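Local coordinates for protein aminotransferase class I and II (Streptococcus suis 89/1591, PDB 3OP7) that probably transfers amino groups between amino acids and 2-oxo acids, using pyridoxal 5'-phosphate held as a Schiff base on a lysine, at residues Ile109-Thr114 / Asn162-Thr167; Glu194-Phe199 / Val306-Val311; Trp140-Glu145 / Ala169-Thr174. One frame throughout, in Å; residues are numbered along the deposited sequence. Where two conformers were deposited one is given.

Contact 1 of 3, residues Ile109-Thr114 / Asn162-Thr167; sequences ISLYPT and NANNPT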
loop_
_atom_site.group_PDB
_atom_site.type_symbol
_atom_site.label_atom_id
_atom_site.label_comp_id
_atom_site.label_asym_id
_atom_site.label_seq_id
_atom_site.Cartn_x
_atom_site.Cartn_y
_atom_site.Cartn_z
ATOM N N ILE A 109 -11.016 5.766 20.297
ATOM C CA ILE A 109 -11.045 4.629 21.190
ATOM C C ILE A 109 -10.879 3.358 20.377
ATOM O O ILE A 109 -11.556 3.196 19.365
ATOM C CB ILE A 109 -12.381 4.569 21.935
ATOM C CG1 ILE A 109 -12.594 5.851 22.740
ATOM C CG2 ILE A 109 -12.488 3.300 22.840
ATOM C CD1 ILE A 109 -13.998 5.941 23.397
ATOM N N SER A 110 -9.942 2.499 20.793
ATOM C CA SER A 110 -9.665 1.256 20.089
ATOM C C SER A 110 -9.834 0.088 20.973
ATOM O O SER A 110 -9.364 0.106 22.121
ATOM C CB SER A 110 -8.245 1.240 19.548
ATOM O OG SER A 110 -7.985 -0.001 18.884
ATOM N N LEU A 111 -10.538 -0.922 20.450
ATOM C CA LEU A 111 -10.519 -2.256 21.018
ATOM C C LEU A 111 -9.062 -2.642 21.310
ATOM O O LEU A 111 -8.157 -2.260 20.573
ATOM C CB LEU A 111 -11.151 -3.243 20.023
ATOM C CG LEU A 111 -11.475 -4.660 20.486
ATOM C CD1 LEU A 111 -12.510 -4.635 21.591
ATOM C CD2 LEU A 111 -11.899 -5.522 19.248
ATOM N N TYR A 112 -8.839 -3.406 22.387
ATOM C CA TYR A 112 -7.466 -3.681 22.797
ATOM C C TYR A 112 -7.389 -4.918 23.669
ATOM O O TYR A 112 -8.212 -5.091 24.601
ATOM C CB TYR A 112 -6.852 -2.487 23.551
ATOM C CG TYR A 112 -5.376 -2.651 23.753
ATOM C CD1 TYR A 112 -4.492 -2.316 22.726
ATOM C CD2 TYR A 112 -4.848 -3.183 24.927
ATOM C CE1 TYR A 112 -3.136 -2.481 22.846
ATOM C CE2 TYR A 112 -3.456 -3.332 25.070
ATOM C CZ TYR A 112 -2.618 -2.994 24.014
ATOM O OH TYR A 112 -1.237 -3.127 24.086
ATOM N N PRO A 113 -6.433 -5.817 23.365
ATOM C CA PRO A 113 -5.609 -5.914 22.185
ATOM C C PRO A 113 -6.443 -6.162 20.969
ATOM O O PRO A 113 -7.555 -6.652 21.048
ATOM C CB PRO A 113 -4.774 -7.203 22.408
ATOM C CG PRO A 113 -5.077 -7.685 23.613
ATOM C CD PRO A 113 -6.072 -6.849 24.341
ATOM N N THR A 114 -5.915 -5.761 19.831
ATOM C CA THR A 114 -6.563 -5.991 18.578
ATOM C C THR A 114 -5.484 -5.875 17.504
ATOM O O THR A 114 -4.308 -5.761 17.816
ATOM C CB THR A 114 -7.672 -4.928 18.293
ATOM O OG1 THR A 114 -8.386 -5.334 17.139
ATOM C CG2 THR A 114 -7.100 -3.493 18.064
ATOM N N ASN A 162 -13.743 -7.322 14.075
ATOM C CA ASN A 162 -14.872 -8.214 14.293
ATOM C C ASN A 162 -14.934 -9.247 13.148
ATOM O O ASN A 162 -15.337 -8.900 12.033
ATOM C CB ASN A 162 -16.180 -7.424 14.347
ATOM C CG ASN A 162 -17.263 -8.133 15.178
ATOM O OD1 ASN A 162 -16.956 -8.844 16.182
ATOM N ND2 ASN A 162 -18.522 -7.997 14.752
ATOM N N ALA A 163 -14.572 -10.517 13.393
ATOM C CA ALA A 163 -14.010 -11.023 14.667
ATOM C C ALA A 163 -12.647 -10.499 15.008
ATOM O O ALA A 163 -11.944 -10.020 14.124
ATOM C CB ALA A 163 -13.969 -12.562 14.618
ATOM N N ASN A 164 -12.214 -10.639 16.268
ATOM C CA ASN A 164 -10.980 -9.966 16.705
ATOM C C ASN A 164 -9.728 -10.819 16.488
ATOM O O ASN A 164 -9.776 -12.009 16.633
ATOM C CB ASN A 164 -11.070 -9.621 18.202
ATOM C CG ASN A 164 -10.007 -8.580 18.627
ATOM O OD1 ASN A 164 -9.459 -7.826 17.799
ATOM N ND2 ASN A 164 -9.712 -8.539 19.909
ATOM N N ASN A 165 -8.613 -10.189 16.149
ATOM C CA ASN A 165 -7.279 -10.807 16.128
ATOM C C ASN A 165 -6.594 -10.315 17.405
ATOM O O ASN A 165 -6.275 -9.115 17.496
ATOM C CB ASN A 165 -6.536 -10.322 14.864
ATOM C CG ASN A 165 -5.172 -10.957 14.681
ATOM O OD1 ASN A 165 -4.537 -11.365 15.613
ATOM N ND2 ASN A 165 -4.694 -10.969 13.434
ATOM N N PRO A 166 -6.253 -11.226 18.345
ATOM C CA PRO A 166 -6.012 -12.676 18.197
ATOM C C PRO A 166 -7.049 -13.661 18.665
ATOM O O PRO A 166 -6.886 -14.868 18.464
ATOM C CB PRO A 166 -4.737 -12.842 19.029
ATOM C CG PRO A 166 -5.043 -11.948 20.247
ATOM C CD PRO A 166 -5.789 -10.766 19.675
ATOM N N THR A 167 -8.112 -13.183 19.323
ATOM C CA THR A 167 -9.027 -14.055 20.041
ATOM C C THR A 167 -10.039 -14.841 19.228
ATOM O O THR A 167 -10.478 -15.914 19.652
ATOM C CB THR A 167 -9.855 -13.241 21.065
ATOM O OG1 THR A 167 -10.666 -12.292 20.353
ATOM C CG2 THR A 167 -8.923 -12.551 22.082
#
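The carboxamide of N164 overlaps the end of L111, whose CD2 methyl comes to 3.6 Å from N164 CG; the two side chains run at each other from opposite directions. Beside that apolar touch, both polar ends of the same amide are bonded to the turn that follows L111. ND2 of N164 donates to the carbonyl oxygen of P113 at 3.1 Å, an almost straight bond (175° at the hydrogen) with the acceptor lying in the amide plane. OD1 of N164 accepts from OG1 of T114 at 2.8 Å, the hydroxyl standing 17° off the amide carbonyl's plane. With CG of N164 turned opposite its own backbone nitrogen (chi1 -164°), the amide points across to the turn; two bonds hold its rotation, and the P113 carbonyl, which can only accept, marks the ND2 end. A weaker CA-H...O contact joins T114 CA to N165 O at 3.3 Å. The neighbouring N165 is committed to the active site: its ND2 bonds O3 of the cofactor-bearing residue LLP at position 222 and its OD1 bonds R347, an asparagine-to-pyridoxal-oxygen contact familiar from fold type I aminotransferases. Cis peptide bonds precede P113, A163 and P166. The contact is buried at the C-terminal ends of strands 107-112 and 157-161, neighbours in the parallel part of the large sheet; L111 also packs on I134 of strand 128-135, while T114 rests against Y119 of helix 117-124.

Contact 2 of 3, residues Glu194-Phe199 / Val306-Val311; sequences EVYRSF and VSTSFV. With EDO (1,2-ethanediol), chain I.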
loop_
_atom_site.group_PDB
_atom_site.type_symbol
_atom_site.label_atom_id
_atom_site.label_comp_id
_atom_site.label_asym_id
_atom_site.label_seq_id
_atom_site.Cartn_x
_atom_site.Cartn_y
_atom_site.Cartn_z
ATOM N N GLU A 194 -13.207 -6.242 9.415
ATOM C CA GLU A 194 -14.019 -7.408 9.315
ATOM C C GLU A 194 -13.420 -8.507 8.467
ATOM O O GLU A 194 -14.147 -9.323 7.902
ATOM C CB GLU A 194 -15.444 -7.019 8.861
ATOM C CG GLU A 194 -16.085 -6.109 9.897
ATOM C CD GLU A 194 -17.405 -5.447 9.537
ATOM O OE1 GLU A 194 -17.785 -5.401 8.353
ATOM O OE2 GLU A 194 -18.090 -4.991 10.507
ATOM N N VAL A 195 -12.098 -8.582 8.389
ATOM C CA VAL A 195 -11.480 -9.666 7.607
ATOM C C VAL A 195 -11.903 -11.072 8.053
ATOM O O VAL A 195 -11.934 -11.978 7.208
ATOM C CB VAL A 195 -9.911 -9.576 7.540
ATOM C CG1 VAL A 195 -9.472 -8.284 6.778
ATOM C CG2 VAL A 195 -9.242 -9.663 8.916
ATOM N N TYR A 196 -12.172 -11.250 9.334
ATOM C CA TYR A 196 -12.613 -12.537 9.871
ATOM C C TYR A 196 -14.117 -12.650 9.929
ATOM O O TYR A 196 -14.758 -12.287 10.934
ATOM C CB TYR A 196 -12.044 -12.813 11.264
ATOM C CG TYR A 196 -10.527 -12.949 11.218
ATOM C CD1 TYR A 196 -9.949 -14.058 10.609
ATOM C CD2 TYR A 196 -9.696 -12.017 11.780
ATOM C CE1 TYR A 196 -8.609 -14.222 10.565
ATOM C CE2 TYR A 196 -8.335 -12.178 11.720
ATOM C CZ TYR A 196 -7.812 -13.290 11.124
ATOM O OH TYR A 196 -6.465 -13.512 11.071
ATOM N N ARG A 197 -14.688 -13.112 8.823
ATOM C CA ARG A 197 -16.119 -13.524 8.762
ATOM C C ARG A 197 -16.342 -14.769 9.596
ATOM O O ARG A 197 -15.757 -15.843 9.336
ATOM C CB ARG A 197 -16.549 -13.823 7.312
ATOM C CG ARG A 197 -18.063 -13.953 7.047
ATOM C CD ARG A 197 -18.398 -14.915 5.876
ATOM N NE ARG A 197 -19.787 -15.409 5.906
ATOM C CZ ARG A 197 -20.149 -16.657 6.179
ATOM N NH1 ARG A 197 -19.252 -17.585 6.465
ATOM N NH2 ARG A 197 -21.435 -16.979 6.173
ATOM N N SER A 198 -17.220 -14.667 10.585
ATOM C CA SER A 198 -17.534 -15.823 11.344
ATOM C C SER A 198 -18.283 -16.864 10.497
ATOM O O SER A 198 -19.208 -16.526 9.769
ATOM C CB SER A 198 -18.401 -15.457 12.562
ATOM O OG SER A 198 -18.733 -16.612 13.304
ATOM N N PHE A 199 -17.937 -18.133 10.701
ATOM C CA PHE A 199 -18.644 -19.261 10.107
ATOM C C PHE A 199 -19.534 -19.909 11.138
ATOM O O PHE A 199 -20.083 -20.990 10.908
ATOM C CB PHE A 199 -17.660 -20.299 9.546
ATOM C CG PHE A 199 -17.035 -19.884 8.258
ATOM C CD1 PHE A 199 -16.082 -18.864 8.243
ATOM C CD2 PHE A 199 -17.367 -20.502 7.047
ATOM C CE1 PHE A 199 -15.472 -18.454 7.076
ATOM C CE2 PHE A 199 -16.733 -20.063 5.832
ATOM C CZ PHE A 199 -15.783 -19.053 5.875
ATOM N N VAL A 306 -13.520 -18.877 13.233
ATOM C CA VAL A 306 -12.598 -18.127 12.396
ATOM C C VAL A 306 -11.196 -18.660 12.650
ATOM O O VAL A 306 -10.926 -19.264 13.683
ATOM C CB VAL A 306 -12.686 -16.575 12.646
ATOM C CG1 VAL A 306 -14.107 -16.041 12.311
ATOM C CG2 VAL A 306 -12.326 -16.207 14.076
ATOM N N SER A 307 -10.285 -18.371 11.743
ATOM C CA SER A 307 -8.945 -18.991 11.710
ATOM C C SER A 307 -7.895 -18.392 12.673
ATOM O O SER A 307 -6.684 -18.429 12.363
ATOM C CB SER A 307 -8.403 -18.906 10.243
ATOM O OG SER A 307 -8.276 -17.565 9.735
ATOM N N THR A 308 -8.315 -17.778 13.794
ATOM C CA THR A 308 -7.346 -17.370 14.816
ATOM C C THR A 308 -7.856 -17.840 16.169
ATOM O O THR A 308 -9.061 -17.977 16.394
ATOM C CB THR A 308 -7.017 -15.865 14.815
ATOM O OG1 THR A 308 -6.019 -15.561 15.829
ATOM C CG2 THR A 308 -8.285 -15.006 15.012
ATOM N N SER A 309 -6.928 -18.204 17.042
ATOM C CA SER A 309 -7.284 -18.560 18.405
ATOM C C SER A 309 -6.197 -18.093 19.362
ATOM O O SER A 309 -5.059 -17.802 18.965
ATOM C CB SER A 309 -7.516 -20.090 18.596
ATOM O OG SER A 309 -6.310 -20.816 18.424
ATOM N N PHE A 310 -6.557 -18.025 20.638
ATOM C CA PHE A 310 -5.677 -17.420 21.658
ATOM C C PHE A 310 -5.775 -18.362 22.831
ATOM O O PHE A 310 -6.777 -18.378 23.540
ATOM C CB PHE A 310 -6.127 -16.018 22.013
ATOM C CG PHE A 310 -5.033 -15.100 22.530
ATOM C CD1 PHE A 310 -3.804 -15.020 21.919
ATOM C CD2 PHE A 310 -5.269 -14.300 23.639
ATOM C CE1 PHE A 310 -2.822 -14.126 22.377
ATOM C CE2 PHE A 310 -4.304 -13.443 24.123
ATOM C CZ PHE A 310 -3.080 -13.331 23.469
ATOM N N VAL A 311 -4.712 -19.132 23.016
ATOM C CA VAL A 311 -4.747 -20.272 23.897
ATOM C C VAL A 311 -3.979 -19.923 25.167
ATOM O O VAL A 311 -2.900 -19.311 25.135
ATOM C CB VAL A 311 -4.120 -21.487 23.177
ATOM C CG1 VAL A 311 -4.060 -22.680 24.048
ATOM C CG2 VAL A 311 -4.892 -21.799 21.903
HETATM C C1 EDO I . -20.977 -19.937 4.712
HETATM O O1 EDO I . -22.049 -19.107 5.152
HETATM C C2 EDO I . -21.552 -21.159 4.006
HETATM O O2 EDO I . -20.507 -22.084 3.682
#
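Here the loop that leaves strand 189-193 of the large mixed sheet meets the entry to strand 309-313, a junction between that sheet and the four-stranded antiparallel sheet of this aminotransferase. V306 fills the angle of the loop: its CG1 methyl lies 3.4 Å from the carbonyl oxygen of R197, 3.6 Å from S198 CA and 4.0 Å from Y196 CB. That branch stands opposite the carbonyl carbon of V306 (chi1 -61°), which directs it at the loop backbone. The Y196 ring is bordered in two ways. T308 CG2 sits over one face, offset toward the rim and 4.2 Å above the plane, whereas S307 OG approaches the ring's edge near its plane, 3.5 Å from Y196 CE1. The hydroxyls of Y196 and S307 both bond to the carbonyl oxygen of V27, so one outside acceptor is shared by the two. Around this junction, helix 270-294 packs against F199 through L274 and L281 and against S309 through L288, while strand 298-300 covers S309 and V311 and the backbone of S309 pairs with L348 of strand 345-348.

Contact 3 of 3, residues Trp140-Glu145 / Ala169-Thr174; sequences WLPDLE and AVMDRT. With EDO (1,2-ethanediol), chain F; EDO (1,2-ethanediol), chain K.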
loop_
_atom_site.group_PDB
_atom_site.type_symbol
_atom_site.label_atom_id
_atom_site.label_comp_id
_atom_site.label_asym_id
_atom_site.label_seq_id
_atom_site.Cartn_x
_atom_site.Cartn_y
_atom_site.Cartn_z
ATOM N N TRP A 140 -14.003 -12.680 25.878
ATOM C CA TRP A 140 -13.045 -11.792 25.203
ATOM C C TRP A 140 -13.700 -10.543 24.599
ATOM O O TRP A 140 -13.130 -9.917 23.736
ATOM C CB TRP A 140 -12.210 -12.493 24.103
ATOM C CG TRP A 140 -11.117 -13.432 24.616
ATOM C CD1 TRP A 140 -11.006 -14.766 24.354
ATOM C CD2 TRP A 140 -9.983 -13.089 25.419
ATOM N NE1 TRP A 140 -9.867 -15.281 24.947
ATOM C CE2 TRP A 140 -9.225 -14.276 25.614
ATOM C CE3 TRP A 140 -9.518 -11.901 25.980
ATOM C CZ2 TRP A 140 -8.033 -14.295 26.352
ATOM C CZ3 TRP A 140 -8.332 -11.912 26.704
ATOM C CH2 TRP A 140 -7.622 -13.123 26.922
ATOM N N LEU A 141 -14.922 -10.225 25.012
ATOM C CA LEU A 141 -15.513 -8.989 24.594
ATOM C C LEU A 141 -15.175 -7.883 25.594
ATOM O O LEU A 141 -15.050 -8.121 26.809
ATOM C CB LEU A 141 -17.012 -9.114 24.435
ATOM C CG LEU A 141 -17.532 -10.116 23.420
ATOM C CD1 LEU A 141 -19.035 -10.280 23.629
ATOM C CD2 LEU A 141 -17.095 -9.716 22.001
ATOM N N PRO A 142 -15.106 -6.649 25.107
ATOM C CA PRO A 142 -14.894 -5.519 26.033
ATOM C C PRO A 142 -16.217 -5.112 26.633
ATOM O O PRO A 142 -17.251 -5.649 26.232
ATOM C CB PRO A 142 -14.382 -4.426 25.117
ATOM C CG PRO A 142 -15.180 -4.653 23.881
ATOM C CD PRO A 142 -15.269 -6.155 23.723
ATOM N N ASP A 143 -16.190 -4.239 27.637
ATOM C CA ASP A 143 -17.387 -3.946 28.422
ATOM C C ASP A 143 -17.999 -2.639 27.881
ATOM O O ASP A 143 -17.395 -1.584 27.931
ATOM C CB ASP A 143 -16.990 -3.830 29.900
ATOM C CG ASP A 143 -18.155 -3.564 30.851
ATOM O OD1 ASP A 143 -19.337 -3.409 30.442
ATOM O OD2 ASP A 143 -17.848 -3.488 32.055
ATOM N N LEU A 144 -19.213 -2.735 27.376
ATOM C CA LEU A 144 -19.948 -1.554 26.909
ATOM C C LEU A 144 -20.126 -0.497 27.996
ATOM O O LEU A 144 -20.073 0.694 27.670
ATOM C CB LEU A 144 -21.279 -1.968 26.329
ATOM C CG LEU A 144 -21.240 -2.739 25.010
ATOM C CD1 LEU A 144 -22.563 -3.478 24.782
ATOM C CD2 LEU A 144 -20.886 -1.756 23.829
ATOM N N GLU A 145 -20.306 -0.893 29.273
ATOM C CA GLU A 145 -20.330 0.118 30.360
ATOM C C GLU A 145 -19.016 0.893 30.425
ATOM O O GLU A 145 -19.025 2.099 30.674
ATOM C CB GLU A 145 -20.604 -0.485 31.743
ATOM C CG GLU A 145 -21.930 -1.112 31.839
ATOM C CD GLU A 145 -22.269 -1.553 33.257
ATOM O OE1 GLU A 145 -21.366 -1.514 34.143
ATOM O OE2 GLU A 145 -23.445 -1.917 33.466
ATOM N N ALA A 169 -12.982 -13.917 18.795
ATOM C CA ALA A 169 -14.308 -13.667 19.390
ATOM C C ALA A 169 -15.063 -12.614 18.569
ATOM O O ALA A 169 -14.447 -11.737 17.980
ATOM C CB ALA A 169 -14.163 -13.156 20.849
ATOM N N VAL A 170 -16.390 -12.693 18.551
ATOM C CA VAL A 170 -17.178 -11.833 17.687
ATOM C C VAL A 170 -18.278 -11.103 18.496
ATOM O O VAL A 170 -18.812 -11.628 19.453
ATOM C CB VAL A 170 -17.720 -12.701 16.494
ATOM C CG1 VAL A 170 -18.970 -13.490 16.940
ATOM C CG2 VAL A 170 -17.947 -11.925 15.258
HETATM N N MSE A 171 -18.525 -9.854 18.129
HETATM C CA MSE A 171 -19.699 -9.120 18.599
HETATM C C MSE A 171 -20.866 -9.391 17.696
HETATM O O MSE A 171 -20.833 -9.061 16.514
HETATM C CB MSE A 171 -19.445 -7.616 18.581
HETATM C CG MSE A 171 -18.297 -7.158 19.448
HETATM SE SE MSE A 171 -17.675 -5.354 18.975
HETATM C CE MSE A 171 -16.447 -5.123 20.457
ATOM N N ASP A 172 -21.936 -9.894 18.252
ATOM C CA ASP A 172 -23.112 -10.158 17.438
ATOM C C ASP A 172 -23.965 -8.890 17.249
ATOM O O ASP A 172 -23.626 -7.794 17.731
ATOM C CB ASP A 172 -23.907 -11.345 17.991
ATOM C CG ASP A 172 -24.540 -11.086 19.341
ATOM O OD1 ASP A 172 -24.570 -9.952 19.848
ATOM O OD2 ASP A 172 -25.043 -12.058 19.903
ATOM N N ARG A 173 -25.074 -9.041 16.551
ATOM C CA ARG A 173 -25.968 -7.926 16.275
ATOM C C ARG A 173 -26.434 -7.209 17.535
ATOM O O ARG A 173 -26.422 -6.010 17.570
ATOM C CB ARG A 173 -27.216 -8.400 15.512
ATOM C CG ARG A 173 -28.271 -7.298 15.278
ATOM C CD ARG A 173 -29.461 -7.826 14.472
ATOM N NE ARG A 173 -29.089 -8.098 13.079
ATOM C CZ ARG A 173 -29.065 -7.197 12.096
ATOM N NH1 ARG A 173 -29.339 -5.920 12.300
ATOM N NH2 ARG A 173 -28.762 -7.591 10.887
ATOM N N THR A 174 -26.882 -7.948 18.537
ATOM C CA THR A 174 -27.400 -7.322 19.772
ATOM C C THR A 174 -26.315 -6.418 20.411
ATOM O O THR A 174 -26.591 -5.289 20.827
ATOM C CB THR A 174 -27.853 -8.370 20.764
ATOM O OG1 THR A 174 -28.882 -9.167 20.152
ATOM C CG2 THR A 174 -28.435 -7.734 22.053
HETATM C C1 EDO F . -18.479 -14.798 20.764
HETATM O O1 EDO F . -17.241 -15.054 20.066
HETATM C C2 EDO F . -18.254 -13.960 22.028
HETATM O O2 EDO F . -17.316 -14.594 22.921
HETATM C C1 EDO K . -27.991 -7.740 7.053
HETATM O O1 EDO K . -28.685 -6.641 7.671
HETATM C C2 EDO K . -27.221 -8.533 8.108
HETATM O O2 EDO K . -25.994 -9.115 7.627
#
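L141 and M171 lie alongside each other, running opposite ways, with the CD2 methyl of L141 against the V170-M171 backbone and the start of the M171 side chain: 3.8 Å from M171 CG and 3.6 Å from the carbonyl oxygen of V170. M171, a selenomethionine here, extends beyond CG (chi2 163°, chi3 172°) and brings its CE methyl up to the CG-CD side of the proline ring, 3.6 Å from P142 CD. Farther along, the small CB of A169 accepts the shoulder of W140, CB to CB at 3.9 Å, while the indole itself leads away to stack edge-to-face with Y345. L111 of strand 107-112 touches both P142 and M171. A 1,2-ethanediol, probably from the crystallisation liquor, lies by CG and CD1 of L141. Each segment then leads into a helix with an aspartate at its N-cap: D143 OD1 accepts from E145 N, and D172 OD1 from Y175 N. The contact is thus made mainly by apolar side-chain surfaces. With no hydrogen bond between the segments, their fit rests on shape and apolar burial, and the backbone N-H groups of V170 and M171 are served by the diol's O1 and by N162 OD1.

The chain from N162 to T174 is the thread through this arrangement: its first half serves contact 1 and its second half contact 3, and the segments of these two alternate in sequence, their centres about 10 Å apart. Both reach the same large sheet, contact 1 at the cofactor side and contact 3 toward edge strand 141-142. Contact 2 opens only after both have closed, and its centre lies about 11 Å from that of contact 1 and 14 Å from that of contact 3. Bonds from P166 O to T308 OG1 and from A163 N to Y196 O join contacts 1 and 2. The cofactor-binding loop is thereby connected to the sheet's edge and to the small antiparallel sheet.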